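Long-range contacts in ribonucleoside-diphosphate reductase, alpha chain (Actinobacillus ureae ATCC 25976, PDB 6DQX), which probably reduces ribonucleoside diphosphates to deoxyribonucleoside diphosphates, serving as the catalytic alpha subunit of a class Id ribonucleotide reductase: residues A[82-87]-A[297-302]; A[100-105]-A[320-325]; A[110-115]-A[140-145]. All blocks are in the same frame, centred on the assembly; numbering follows the deposited sequence.

Contact 1. Residues A[82-87]-A[297-302]; sequences RGYFSL and LLYFDE
The ring of Tyr84 lies across the base of the Tyr299 side chain, its CE1 atom 3.8 Å from Tyr299 CB, the two side chains crossing at about a right angle. The setting is the ribonucleotide reductase barrel domain, where strand 85-87 pairs with strand 288-296: helix 72-82 closes with a Schellman motif at Gly83, whose phi is positive, and the chain turns through Tyr84 into strand 85-87. The partner strand, 288-296, runs antiparallel to it and gives way to the turn that starts helix 300-303, with Tyr299 at the N-cap position. Tyr299 presents its edge to a backbone carbonyl, Gly83 O lying near the ring plane at 3.5 Å from Tyr299 CD2. One face of Tyr84 is occupied by its own neighbour, Arg82 CB, which sits 3.5 Å above the plane, off-centre, over the outer part of the ring. Outside the two segments Arg27 makes a cation-pi contact with Tyr299 and a salt bridge with Glu302 OE2, while Arg82 NH1 pairs with Asp29, so Arg82 and Glu302 each have an ionic partner of their own. Glu302 reaches Tyr84 because its CG stands beside the backbone N (chi1 -60°) and the chain runs on extended. Carboxylate and phenol ring are turned 75° apart. A water accepts from Arg82 NH2 and donates to Glu302 OE1 at 2.7 Å, bridging the opposite charges. That same OE1 also accepts, through its anti lone pair, the hydroxyl proton of Tyr84 OH at 2.9 Å.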
ATOM      1  N   ARG A  82      -4.523 -17.525  41.647  1.00 16.40           N
ATOM      2  CA  ARG A  82      -5.828 -17.239  42.236  1.00 17.14           C
ATOM      3  C   ARG A  82      -6.892 -16.778  41.243  1.00 16.90           C
ATOM      4  O   ARG A  82      -8.051 -16.628  41.633  1.00 16.59           O
ATOM      5  CB  ARG A  82      -5.692 -16.213  43.365  1.00 18.16           C
ATOM      6  CG  ARG A  82      -4.750 -16.603  44.505  1.00 19.34           C
ATOM      7  CD  ARG A  82      -4.893 -18.058  44.958  1.00 20.01           C
ATOM      8  NE  ARG A  82      -6.197 -18.301  45.532  1.00 21.44           N
ATOM      9  CZ  ARG A  82      -6.828 -19.473  45.586  1.00 22.08           C
ATOM     10  NH1 ARG A  82      -6.290 -20.586  45.074  1.00 24.12           N
ATOM     11  NH2 ARG A  82      -8.031 -19.521  46.140  1.00 21.34           N
ATOM     12  N   GLY A  83      -6.514 -16.551  39.974  1.00 15.85           N
ATOM     13  CA  GLY A  83      -7.474 -16.159  38.947  1.00 15.07           C
ATOM     14  C   GLY A  83      -7.750 -14.650  38.928  1.00 14.85           C
ATOM     15  O   GLY A  83      -8.783 -14.226  38.423  1.00 14.43           O
ATOM     16  N   TYR A  84      -6.825 -13.849  39.465  1.00 14.76           N
ATOM     17  CA  TYR A  84      -7.035 -12.392  39.551  1.00 15.08           C
ATOM     18  C   TYR A  84      -6.694 -11.635  38.277  1.00 15.53           C
ATOM     19  O   TYR A  84      -7.162 -10.504  38.136  1.00 16.63           O
ATOM     20  CB  TYR A  84      -6.188 -11.779  40.664  1.00 14.70           C
ATOM     21  CG  TYR A  84      -6.454 -12.294  42.067  1.00 15.27           C
ATOM     22  CD1 TYR A  84      -7.610 -13.005  42.389  1.00 15.56           C
ATOM     23  CD2 TYR A  84      -5.556 -12.025  43.077  1.00 15.53           C
ATOM     24  CE1 TYR A  84      -7.838 -13.453  43.674  1.00 15.99           C
ATOM     25  CE2 TYR A  84      -5.785 -12.457  44.379  1.00 16.40           C
ATOM     26  CZ  TYR A  84      -6.920 -13.170  44.666  1.00 16.81           C
ATOM     27  OH  TYR A  84      -7.140 -13.606  45.964  1.00 18.52           O
ATOM     28  N   PHE A  85      -5.841 -12.216  37.423  1.00 15.24           N
ATOM     29  CA  PHE A  85      -5.245 -11.563  36.225  1.00 15.73           C
ATOM     30  C   PHE A  85      -5.608 -12.264  34.951  1.00 16.49           C
ATOM     31  O   PHE A  85      -5.449 -13.476  34.844  1.00 17.16           O
ATOM     32  CB  PHE A  85      -3.702 -11.654  36.214  1.00 15.36           C
ATOM     33  CG  PHE A  85      -3.005 -10.877  37.269  1.00 14.79           C
ATOM     34  CD1 PHE A  85      -3.639  -9.894  38.014  1.00 14.28           C
ATOM     35  CD2 PHE A  85      -1.648 -11.107  37.490  1.00 14.63           C
ATOM     36  CE1 PHE A  85      -2.949  -9.205  38.978  1.00 14.05           C
ATOM     37  CE2 PHE A  85      -0.953 -10.407  38.450  1.00 14.19           C
ATOM     38  CZ  PHE A  85      -1.611  -9.451  39.202  1.00 14.10           C
ATOM     39  N   SER A  86      -5.974 -11.492  33.944  1.00 16.56           N
ATOM     40  CA  SER A  86      -5.998 -11.963  32.569  1.00 17.48           C
ATOM     41  C   SER A  86      -4.897 -11.202  31.838  1.00 17.23           C
ATOM     42  O   SER A  86      -4.742 -10.012  32.046  1.00 16.23           O
ATOM     43  CB  SER A  86      -7.364 -11.663  31.957  1.00 18.75           C
ATOM     44  OG  SER A  86      -7.326 -11.657  30.548  1.00 21.29           O
ATOM     45  N   LEU A  87      -4.146 -11.894  30.978  1.00 16.17           N
ATOM     46  CA  LEU A  87      -3.089 -11.284  30.179  1.00 16.52           C
ATOM     47  C   LEU A  87      -3.558 -11.224  28.743  1.00 16.47           C
ATOM     48  O   LEU A  87      -4.339 -12.085  28.295  1.00 16.60           O
ATOM     49  CB  LEU A  87      -1.787 -12.090  30.265  1.00 16.81           C
ATOM     50  CG  LEU A  87      -1.323 -12.491  31.659  1.00 17.10           C
ATOM     51  CD1 LEU A  87      -0.027 -13.249  31.544  1.00 18.07           C
ATOM     52  CD2 LEU A  87      -1.169 -11.279  32.554  1.00 17.19           C
ATOM     53  N   LEU A 297     -12.753  -8.937  38.131  1.00 11.38           N
ATOM     54  CA  LEU A 297     -13.637  -8.356  39.160  1.00 12.31           C
ATOM     55  C   LEU A 297     -14.462  -9.384  39.925  1.00 13.00           C
ATOM     56  O   LEU A 297     -14.970  -9.069  41.017  1.00 12.05           O
ATOM     57  CB  LEU A 297     -14.562  -7.332  38.546  1.00 12.71           C
ATOM     58  CG  LEU A 297     -13.886  -6.175  37.809  1.00 12.25           C
ATOM     59  CD1 LEU A 297     -14.912  -5.152  37.386  1.00 12.37           C
ATOM     60  CD2 LEU A 297     -12.770  -5.503  38.597  1.00 12.09           C
ATOM     61  N   LEU A 298     -14.595 -10.612  39.406  1.00 13.68           N
ATOM     62  CA  LEU A 298     -15.258 -11.672  40.182  1.00 14.30           C
ATOM     63  C   LEU A 298     -14.661 -11.786  41.581  1.00 14.54           C
ATOM     64  O   LEU A 298     -15.380 -12.069  42.563  1.00 14.79           O
ATOM     65  CB  LEU A 298     -15.151 -13.019  39.463  1.00 14.70           C
ATOM     66  CG  LEU A 298     -15.711 -14.258  40.185  1.00 15.16           C
ATOM     67  CD1 LEU A 298     -17.167 -14.035  40.537  1.00 15.55           C
ATOM     68  CD2 LEU A 298     -15.568 -15.486  39.295  1.00 16.00           C
ATOM     69  N   TYR A 299     -13.351 -11.575  41.685  1.00 14.36           N
ATOM     70  CA  TYR A 299     -12.646 -11.701  42.944  1.00 14.89           C
ATOM     71  C   TYR A 299     -12.300 -10.384  43.612  1.00 14.36           C
ATOM     72  O   TYR A 299     -11.394 -10.335  44.441  1.00 14.46           O
ATOM     73  CB  TYR A 299     -11.393 -12.571  42.717  1.00 15.49           C
ATOM     74  CG  TYR A 299     -11.724 -13.954  42.209  1.00 15.83           C
ATOM     75  CD1 TYR A 299     -12.611 -14.784  42.904  1.00 17.47           C
ATOM     76  CD2 TYR A 299     -11.168 -14.443  41.016  1.00 16.18           C
ATOM     77  CE1 TYR A 299     -12.931 -16.048  42.436  1.00 18.20           C
ATOM     78  CE2 TYR A 299     -11.494 -15.709  40.537  1.00 17.05           C
ATOM     79  CZ  TYR A 299     -12.360 -16.512  41.252  1.00 18.29           C
ATOM     80  OH  TYR A 299     -12.674 -17.771  40.787  1.00 20.46           O
ATOM     81  N   PHE A 300     -13.019  -9.311  43.274  1.00 14.85           N
ATOM     82  CA  PHE A 300     -12.738  -7.982  43.845  1.00 15.67           C
ATOM     83  C   PHE A 300     -12.603  -8.013  45.365  1.00 15.77           C
ATOM     84  O   PHE A 300     -11.644  -7.460  45.930  1.00 15.65           O
ATOM     85  CB  PHE A 300     -13.810  -6.965  43.443  1.00 15.65           C
ATOM     86  CG  PHE A 300     -13.612  -5.606  44.060  1.00 15.87           C
ATOM     87  CD1 PHE A 300     -12.584  -4.773  43.635  1.00 15.84           C
ATOM     88  CD2 PHE A 300     -14.434  -5.172  45.098  1.00 16.14           C
ATOM     89  CE1 PHE A 300     -12.377  -3.533  44.225  1.00 16.04           C
ATOM     90  CE2 PHE A 300     -14.229  -3.927  45.681  1.00 15.99           C
ATOM     91  CZ  PHE A 300     -13.211  -3.107  45.248  1.00 16.16           C
ATOM     92  N   ASP A 301     -13.542  -8.680  46.015  1.00 16.67           N
ATOM     93  CA  ASP A 301     -13.552  -8.717  47.489  1.00 18.49           C
ATOM     94  C   ASP A 301     -12.375  -9.502  48.079  1.00 19.96           C
ATOM     95  O   ASP A 301     -12.038  -9.304  49.256  1.00 20.55           O
ATOM     96  CB  ASP A 301     -14.913  -9.182  47.995  1.00 19.35           C
ATOM     97  CG  ASP A 301     -15.966  -8.116  47.804  1.00 19.64           C
ATOM     98  OD1 ASP A 301     -15.627  -6.965  48.103  1.00 19.63           O
ATOM     99  OD2 ASP A 301     -17.097  -8.396  47.350  1.00 20.36           O
ATOM    100  N   GLU A 302     -11.747 -10.371  47.268  1.00 18.33           N
ATOM    101  CA  GLU A 302     -10.478 -10.983  47.620  1.00 18.75           C
ATOM    102  C   GLU A 302      -9.273 -10.090  47.440  1.00 17.99           C
ATOM    103  O   GLU A 302      -8.417 -10.066  48.321  1.00 19.39           O
ATOM    104  CB  GLU A 302     -10.212 -12.287  46.850  1.00 19.32           C
ATOM    105  CG  GLU A 302     -11.246 -13.361  47.088  1.00 20.46           C
ATOM    106  CD  GLU A 302     -10.920 -14.686  46.416  1.00 21.21           C
ATOM    107  OE1 GLU A 302      -9.754 -14.923  46.032  1.00 20.87           O
ATOM    108  OE2 GLU A 302     -11.852 -15.515  46.299  1.00 22.65           O
TER
HETATM  109  O   HOH W   1      -8.091 -16.798  47.138  1.00 29.64           O

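Contact 2. Residues A[100-105]-A[320-325]; sequences GLPISC and MSEFIE. With EDO (1,2-ethanediol), chain F.
A buried apolar cluster around Phe323 joins helix 308-327 to the loop of residues 100-105; Leu101, Pro102 and Ile103 contribute from the loop. Ile103 CG2 approaches the ring obliquely, 3.6 Å from Phe323 CD1. The CG1 branch ends beside the neighbouring ring carbon, with Ile103 CD1 3.7 Å from Phe323 CE1. Leu101 comes in at the ring edge, where its CD1 is 4.0 Å from Phe323 CE1. The ring extends from the helix to meet them because its CG is anti to the backbone N (chi1 168°). Here helix 308-327 packs on the alpha/beta barrel beside the loop that leads into strand 105-109, and Ala340 of helix 334-343 and Met127 of helix 114-130 add to the apolar surroundings. Three residues earlier on the helix, Met320 bends at chi2 and chi3 to set CE 4.2 Å from Ile103 CG2. Pro102 also meets a carboxylate, its CG 3.5 Å from Glu322 OE2. The other oxygen, Glu322 OE1, accepts a hydrogen bond from the backbone N of Gly96, which helps to place that group beside the proline. Ser321 OG shares a 2.9 Å hydrogen bond with O1 of an ethanediol, probably from the crystallisation liquor, that is also held by Asp317 and Arg407.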
ATOM      1  N   GLY A 100       7.252 -11.416  17.281  1.00 25.42           N
ATOM      2  CA  GLY A 100       6.146 -10.476  17.494  1.00 24.49           C
ATOM      3  C   GLY A 100       6.419  -9.306  18.416  1.00 22.90           C
ATOM      4  O   GLY A 100       7.578  -8.917  18.669  1.00 22.40           O
ATOM      5  N   LEU A 101       5.322  -8.723  18.884  1.00 20.27           N
ATOM      6  CA  LEU A 101       5.352  -7.596  19.804  1.00 19.84           C
ATOM      7  C   LEU A 101       4.237  -7.812  20.832  1.00 18.83           C
ATOM      8  O   LEU A 101       3.223  -8.438  20.528  1.00 19.82           O
ATOM      9  CB  LEU A 101       5.138  -6.267  19.078  1.00 19.35           C
ATOM     10  CG  LEU A 101       6.241  -5.826  18.100  1.00 19.54           C
ATOM     11  CD1 LEU A 101       5.785  -4.649  17.269  1.00 20.00           C
ATOM     12  CD2 LEU A 101       7.525  -5.492  18.855  1.00 20.50           C
ATOM     13  N   PRO A 102       4.408  -7.258  22.036  1.00 18.42           N
ATOM     14  CA  PRO A 102       3.412  -7.455  23.108  1.00 16.48           C
ATOM     15  C   PRO A 102       2.352  -6.342  23.227  1.00 16.94           C
ATOM     16  O   PRO A 102       1.612  -6.325  24.223  1.00 16.31           O
ATOM     17  CB  PRO A 102       4.317  -7.520  24.348  1.00 16.73           C
ATOM     18  CG  PRO A 102       5.326  -6.468  24.053  1.00 16.58           C
ATOM     19  CD  PRO A 102       5.635  -6.637  22.570  1.00 17.67           C
ATOM     20  N   ILE A 103       2.259  -5.440  22.242  1.00 15.29           N
ATOM     21  CA  ILE A 103       1.305  -4.315  22.260  1.00 15.91           C
ATOM     22  C   ILE A 103      -0.055  -4.735  21.684  1.00 15.87           C
ATOM     23  O   ILE A 103      -0.123  -5.666  20.901  1.00 16.32           O
ATOM     24  CB  ILE A 103       1.821  -3.041  21.551  1.00 15.74           C
ATOM     25  CG1 ILE A 103       2.338  -3.351  20.133  1.00 16.07           C
ATOM     26  CG2 ILE A 103       2.947  -2.386  22.372  1.00 15.71           C
ATOM     27  CD1 ILE A 103       2.389  -2.177  19.185  1.00 16.78           C
ATOM     28  N   SER A 104      -1.118  -4.048  22.110  1.00 15.83           N
ATOM     29  CA  SER A 104      -2.528  -4.355  21.706  1.00 16.56           C
ATOM     30  C   SER A 104      -3.225  -3.248  20.891  1.00 17.02           C
ATOM     31  O   SER A 104      -4.404  -3.370  20.550  1.00 19.67           O
ATOM     32  CB  SER A 104      -3.370  -4.679  22.968  1.00 16.94           C
ATOM     33  OG  SER A 104      -3.025  -5.976  23.464  1.00 16.25           O
ATOM     34  N   CYS A 105      -2.511  -2.185  20.570  1.00 16.70           N
ATOM     35  CA  CYS A 105      -3.027  -1.177  19.645  1.00 16.49           C
ATOM     36  C   CYS A 105      -1.858  -0.468  18.957  1.00 16.55           C
ATOM     37  O   CYS A 105      -0.707  -0.498  19.432  1.00 17.16           O
ATOM     38  CB  CYS A 105      -3.966  -0.173  20.372  1.00 16.37           C
ATOM     39  SG  CYS A 105      -3.095   0.938  21.511  1.00 16.57           S
ATOM     40  N   MET A 320       5.889  -2.730  28.288  1.00 15.24           N
ATOM     41  CA  MET A 320       6.245  -1.582  27.462  1.00 17.19           C
ATOM     42  C   MET A 320       7.764  -1.458  27.266  1.00 16.37           C
ATOM     43  O   MET A 320       8.216  -1.129  26.169  1.00 15.76           O
ATOM     44  CB  MET A 320       5.688  -0.276  28.066  1.00 19.44           C
ATOM     45  CG  MET A 320       5.660   0.920  27.113  1.00 22.11           C
ATOM     46  SD  MET A 320       4.755   0.731  25.552  1.00 29.81           S
ATOM     47  CE  MET A 320       3.459  -0.439  26.011  1.00 20.24           C
ATOM     48  N   SER A 321       8.544  -1.728  28.305  1.00 16.52           N
ATOM     49  CA  SER A 321      10.008  -1.770  28.139  1.00 18.02           C
ATOM     50  C   SER A 321      10.426  -2.784  27.054  1.00 18.52           C
ATOM     51  O   SER A 321      11.291  -2.477  26.225  1.00 16.88           O
ATOM     52  CB  SER A 321      10.709  -2.049  29.468  1.00 17.86           C
ATOM     53  OG  SER A 321      10.465  -0.997  30.374  1.00 17.51           O
ATOM     54  N   GLU A 322       9.763  -3.942  27.004  1.00 19.88           N
ATOM     55  CA  GLU A 322      10.006  -4.904  25.921  1.00 20.27           C
ATOM     56  C   GLU A 322       9.652  -4.356  24.541  1.00 19.87           C
ATOM     57  O   GLU A 322      10.441  -4.516  23.580  1.00 18.54           O
ATOM     58  CB  GLU A 322       9.269  -6.232  26.134  1.00 21.80           C
ATOM     59  CG  GLU A 322       9.516  -7.202  24.989  1.00 22.71           C
ATOM     60  CD  GLU A 322       8.945  -8.561  25.218  1.00 24.12           C
ATOM     61  OE1 GLU A 322       9.592  -9.334  25.937  1.00 26.24           O
ATOM     62  OE2 GLU A 322       7.860  -8.850  24.666  1.00 26.05           O
ATOM     63  N   PHE A 323       8.465  -3.752  24.412  1.00 18.13           N
ATOM     64  CA  PHE A 323       8.110  -3.146  23.146  1.00 17.42           C
ATOM     65  C   PHE A 323       9.183  -2.137  22.730  1.00 17.88           C
ATOM     66  O   PHE A 323       9.603  -2.126  21.562  1.00 18.52           O
ATOM     67  CB  PHE A 323       6.722  -2.490  23.133  1.00 17.35           C
ATOM     68  CG  PHE A 323       6.498  -1.639  21.930  1.00 16.91           C
ATOM     69  CD1 PHE A 323       6.122  -2.220  20.713  1.00 17.19           C
ATOM     70  CD2 PHE A 323       6.757  -0.277  21.965  1.00 16.20           C
ATOM     71  CE1 PHE A 323       5.984  -1.439  19.579  1.00 17.53           C
ATOM     72  CE2 PHE A 323       6.618   0.509  20.826  1.00 16.64           C
ATOM     73  CZ  PHE A 323       6.225  -0.072  19.635  1.00 17.84           C
ATOM     74  N   ILE A 324       9.602  -1.283  23.656  1.00 17.32           N
ATOM     75  CA  ILE A 324      10.612  -0.264  23.344  1.00 17.40           C
ATOM     76  C   ILE A 324      11.880  -0.957  22.834  1.00 18.17           C
ATOM     77  O   ILE A 324      12.396  -0.558  21.785  1.00 18.58           O
ATOM     78  CB  ILE A 324      10.860   0.678  24.547  1.00 17.61           C
ATOM     79  CG1 ILE A 324       9.633   1.582  24.763  1.00 17.44           C
ATOM     80  CG2 ILE A 324      12.124   1.546  24.378  1.00 17.19           C
ATOM     81  CD1 ILE A 324       9.502   2.101  26.178  1.00 16.57           C
ATOM     82  N   GLU A 325      12.361  -1.976  23.548  1.00 18.79           N
ATOM     83  CA  GLU A 325      13.626  -2.662  23.174  1.00 21.62           C
ATOM     84  C   GLU A 325      13.517  -3.337  21.798  1.00 22.21           C
ATOM     85  O   GLU A 325      14.444  -3.252  20.975  1.00 21.32           O
ATOM     86  CB  GLU A 325      14.024  -3.681  24.250  1.00 23.26           C
ATOM     87  CG  GLU A 325      15.307  -4.482  24.022  1.00 25.72           C
ATOM     88  CD  GLU A 325      16.551  -3.622  23.819  1.00 28.82           C
ATOM     89  OE1 GLU A 325      17.485  -4.108  23.135  1.00 30.85           O
ATOM     90  OE2 GLU A 325      16.606  -2.471  24.328  1.00 30.90           O
TER
HETATM   91  C1  EDO F 605      11.812  -1.961  33.843  1.00 32.66           C
HETATM   92  O1  EDO F 605      11.633  -2.539  32.542  1.00 35.43           O
HETATM   93  C2  EDO F 605      10.572  -1.215  34.307  1.00 31.42           C
HETATM   94  O2  EDO F 605      10.065  -0.372  33.279  1.00 29.62           O

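Contact 3. Residues A[110-115]-A[140-145]; sequences IGDSIH and DIRPRG. With EDO (1,2-ethanediol), chain H.
Asp112 OD1 is gripped by two donors, the backbone N of Arg142 and a hydroxyl of a bound ethanediol. The hydrogen bond from the backbone is nearly straight, with Arg142 N 3.0 Å from Asp112 OD1 and an N-H...O angle of 169°, although the donor comes from well above the carboxylate plane. Ethanediol O2 donates to Asp112 OD1 at 2.9 Å. The second oxygen completes a salt bridge, Asp112 OD2 standing 2.6 Å from Arg142 NE, but the N-H points poorly and the hydrogen bond itself is weak. Rather than lying side by side, carboxylate and guanidinium planes are 62° apart, and OD1 hovers over one face of the guanidinium. A weak bond from Arg142 NH1 to O1 of the same ethanediol, probably a crystallisation additive, closes the ring of contacts. Asp112 CG is anti to the backbone N (chi1 -170°), which carries the carboxylate across to the other segment, and Asp112 itself is the centre of an inverse gamma turn. Next to this polar cluster Ile110 CG2 packs against Ile141 CD1 at 3.8 Å. A water donates to Ile110 O, its oxygen 2.7 Å from that atom, and accepts from Asp140 N. Asp140 turns its OD2 to the hydroxyl of Tyr109. Ile114 touches Lys129 of the second subunit. The two segments follow the C-terminal ends of parallel strands 105-109 and 134-137, joined through helix 114-130 in a beta-alpha-beta crossover of the barrel; in class I relatives this region, next to the dimer interface, forms the specificity site for effector nucleotides.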
ATOM      1  N   ILE A 110      -2.363  10.417   9.962  1.00 14.29           N
ATOM      2  CA  ILE A 110      -2.019  10.535   8.520  1.00 15.27           C
ATOM      3  C   ILE A 110      -1.903  12.001   8.110  1.00 16.36           C
ATOM      4  O   ILE A 110      -2.902  12.694   7.972  1.00 17.10           O
ATOM      5  CB  ILE A 110      -3.047   9.817   7.627  1.00 14.77           C
ATOM      6  CG1 ILE A 110      -3.216   8.365   8.089  1.00 14.71           C
ATOM      7  CG2 ILE A 110      -2.565   9.863   6.149  1.00 15.12           C
ATOM      8  CD1 ILE A 110      -4.238   7.536   7.345  1.00 15.01           C
ATOM      9  N   GLY A 111      -0.674  12.501   7.936  1.00 18.17           N
ATOM     10  CA  GLY A 111      -0.494  13.867   7.454  1.00 18.79           C
ATOM     11  C   GLY A 111      -0.944  14.015   6.008  1.00 19.73           C
ATOM     12  O   GLY A 111      -0.979  13.044   5.257  1.00 17.93           O
ATOM     13  N   ASP A 112      -1.271  15.243   5.624  1.00 21.25           N
ATOM     14  CA  ASP A 112      -1.858  15.537   4.314  1.00 21.48           C
ATOM     15  C   ASP A 112      -0.787  15.569   3.202  1.00 22.07           C
ATOM     16  O   ASP A 112      -0.563  16.609   2.562  1.00 20.66           O
ATOM     17  CB  ASP A 112      -2.585  16.886   4.399  1.00 22.84           C
ATOM     18  CG  ASP A 112      -3.434  17.194   3.180  1.00 24.82           C
ATOM     19  OD1 ASP A 112      -4.051  16.284   2.566  1.00 25.69           O
ATOM     20  OD2 ASP A 112      -3.516  18.392   2.858  1.00 28.29           O
ATOM     21  N   SER A 113      -0.124  14.444   2.969  1.00 20.93           N
ATOM     22  CA  SER A 113       0.923  14.351   1.931  1.00 19.71           C
ATOM     23  C   SER A 113       1.099  12.904   1.544  1.00 19.45           C
ATOM     24  O   SER A 113       0.923  12.006   2.373  1.00 18.00           O
ATOM     25  CB  SER A 113       2.275  14.936   2.417  1.00 20.99           C
ATOM     26  OG  SER A 113       2.978  14.070   3.316  1.00 20.36           O
ATOM     27  N   ILE A 114       1.510  12.654   0.293  1.00 18.50           N
ATOM     28  CA  ILE A 114       1.805  11.285  -0.099  1.00 17.74           C
ATOM     29  C   ILE A 114       2.903  10.683   0.774  1.00 16.86           C
ATOM     30  O   ILE A 114       2.834   9.526   1.135  1.00 17.19           O
ATOM     31  CB  ILE A 114       2.166  11.148  -1.617  1.00 18.02           C
ATOM     32  CG1 ILE A 114       1.022  11.674  -2.503  1.00 19.61           C
ATOM     33  CG2 ILE A 114       2.434   9.692  -1.960  1.00 17.90           C
ATOM     34  CD1 ILE A 114      -0.309  10.946  -2.407  1.00 20.05           C
ATOM     35  N   HIS A 115       3.932  11.450   1.104  1.00 17.12           N
ATOM     36  CA  HIS A 115       4.991  10.932   1.952  1.00 18.07           C
ATOM     37  C   HIS A 115       4.425  10.358   3.256  1.00 17.08           C
ATOM     38  O   HIS A 115       4.733   9.229   3.632  1.00 15.21           O
ATOM     39  CB  HIS A 115       5.999  12.032   2.242  1.00 20.24           C
ATOM     40  CG  HIS A 115       6.988  11.690   3.306  1.00 22.99           C
ATOM     41  ND1 HIS A 115       7.352  12.591   4.283  1.00 26.54           N
ATOM     42  CD2 HIS A 115       7.680  10.558   3.562  1.00 26.49           C
ATOM     43  CE1 HIS A 115       8.232  12.026   5.091  1.00 27.99           C
ATOM     44  NE2 HIS A 115       8.448  10.791   4.678  1.00 26.80           N
ATOM     45  N   ASP A 140      -7.347  14.927   8.681  1.00 16.74           N
ATOM     46  CA  ASP A 140      -6.550  16.048   8.190  1.00 18.42           C
ATOM     47  C   ASP A 140      -6.147  15.898   6.720  1.00 18.07           C
ATOM     48  O   ASP A 140      -5.499  16.790   6.177  1.00 19.89           O
ATOM     49  CB  ASP A 140      -5.340  16.300   9.103  1.00 19.47           C
ATOM     50  CG  ASP A 140      -5.718  17.065  10.382  1.00 20.39           C
ATOM     51  OD1 ASP A 140      -6.798  17.670  10.449  1.00 19.75           O
ATOM     52  OD2 ASP A 140      -4.895  17.091  11.311  1.00 22.54           O
ATOM     53  N   ILE A 141      -6.551  14.805   6.083  1.00 18.81           N
ATOM     54  CA  ILE A 141      -6.426  14.675   4.615  1.00 19.63           C
ATOM     55  C   ILE A 141      -7.432  15.631   3.954  1.00 20.93           C
ATOM     56  O   ILE A 141      -8.634  15.630   4.263  1.00 19.60           O
ATOM     57  CB  ILE A 141      -6.668  13.224   4.151  1.00 20.10           C
ATOM     58  CG1 ILE A 141      -5.617  12.281   4.752  1.00 18.95           C
ATOM     59  CG2 ILE A 141      -6.652  13.142   2.628  1.00 21.50           C
ATOM     60  CD1 ILE A 141      -5.935  10.814   4.588  1.00 20.26           C
ATOM     61  N   ARG A 142      -6.968  16.430   2.998  1.00 21.77           N
ATOM     62  CA  ARG A 142      -7.870  17.370   2.347  1.00 22.85           C
ATOM     63  C   ARG A 142      -8.939  16.587   1.567  1.00 20.74           C
ATOM     64  O   ARG A 142      -8.650  15.508   1.070  1.00 20.95           O
ATOM     65  CB  ARG A 142      -7.106  18.307   1.427  1.00 26.98           C
ATOM     66  CG  ARG A 142      -6.511  19.524   2.132  1.00 32.56           C
ATOM     67  CD  ARG A 142      -5.642  20.355   1.192  1.00 38.02           C
ATOM     68  NE  ARG A 142      -4.444  19.617   0.778  1.00 42.22           N
ATOM     69  CZ  ARG A 142      -4.307  18.863  -0.315  1.00 46.49           C
ATOM     70  NH1 ARG A 142      -3.144  18.255  -0.539  1.00 48.44           N
ATOM     71  NH2 ARG A 142      -5.302  18.696  -1.184  1.00 50.14           N
ATOM     72  N   PRO A 143     -10.171  17.111   1.495  1.00 21.03           N
ATOM     73  CA  PRO A 143     -11.299  16.396   0.884  1.00 21.10           C
ATOM     74  C   PRO A 143     -11.274  16.355  -0.651  1.00 22.80           C
ATOM     75  O   PRO A 143     -10.508  17.092  -1.278  1.00 22.57           O
ATOM     76  CB  PRO A 143     -12.514  17.176   1.376  1.00 21.85           C
ATOM     77  CG  PRO A 143     -12.016  18.549   1.611  1.00 22.91           C
ATOM     78  CD  PRO A 143     -10.584  18.418   2.039  1.00 22.68           C
ATOM     79  N   ARG A 144     -12.103  15.484  -1.224  1.00 23.65           N
ATOM     80  CA  ARG A 144     -12.181  15.304  -2.672  1.00 25.10           C
ATOM     81  C   ARG A 144     -12.448  16.662  -3.317  1.00 25.64           C
ATOM     82  O   ARG A 144     -13.314  17.408  -2.864  1.00 24.71           O
ATOM     83  CB  ARG A 144     -13.302  14.332  -3.034  1.00 25.93           C
ATOM     84  CG  ARG A 144     -13.361  13.972  -4.513  1.00 27.52           C
ATOM     85  CD  ARG A 144     -14.510  13.024  -4.804  1.00 29.49           C
ATOM     86  NE  ARG A 144     -14.264  11.698  -4.246  1.00 30.29           N
ATOM     87  CZ  ARG A 144     -13.443  10.780  -4.760  1.00 31.85           C
ATOM     88  NH1 ARG A 144     -12.725  11.008  -5.867  1.00 33.27           N
ATOM     89  NH2 ARG A 144     -13.319   9.608  -4.141  1.00 31.76           N
ATOM     90  N   GLY A 145     -11.674  16.986  -4.354  1.00 28.25           N
ATOM     91  CA  GLY A 145     -11.825  18.256  -5.077  1.00 29.65           C
ATOM     92  C   GLY A 145     -10.872  19.368  -4.665  1.00 32.97           C
ATOM     93  O   GLY A 145     -10.807  20.395  -5.336  1.00 33.24           O
TER
HETATM   94  C1  EDO H 607      -2.290  14.308  -1.529  1.00 44.48           C
HETATM   95  O1  EDO H 607      -1.926  15.690  -1.523  1.00 46.99           O
HETATM   96  C2  EDO H 607      -2.861  13.969  -0.161  1.00 44.24           C
HETATM   97  O2  EDO H 607      -4.032  14.760   0.086  1.00 43.57           O
HETATM   98  O   HOH W   2      -5.444  12.720   8.912  1.00 14.82           O

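In the fold
Strand 288-296 relates the first two contacts, since it pairs antiparallel with both 85-87 and 105-109. Contact 1 lies where that strand runs into helix 300-303, and the next helix, 308-327, supplies one side of contact 2; their centres are 24 Å apart and their nearest atoms about 7 Å. Contact 3 belongs to the opposite end of strand 105-109 from the loop of contact 2, 29 Å away between centres. Its centre is 46 Å from that of contact 1, on the opposite side of the chain's centre. His65, a magnesium ligand in this protein although no ion is bound to it in this chain, has its side chain about 10 Å from that of Glu322 in contact 2, whereas a modelled magnesium ion lies about 5 Å from the Asp140 side chain in contact 3.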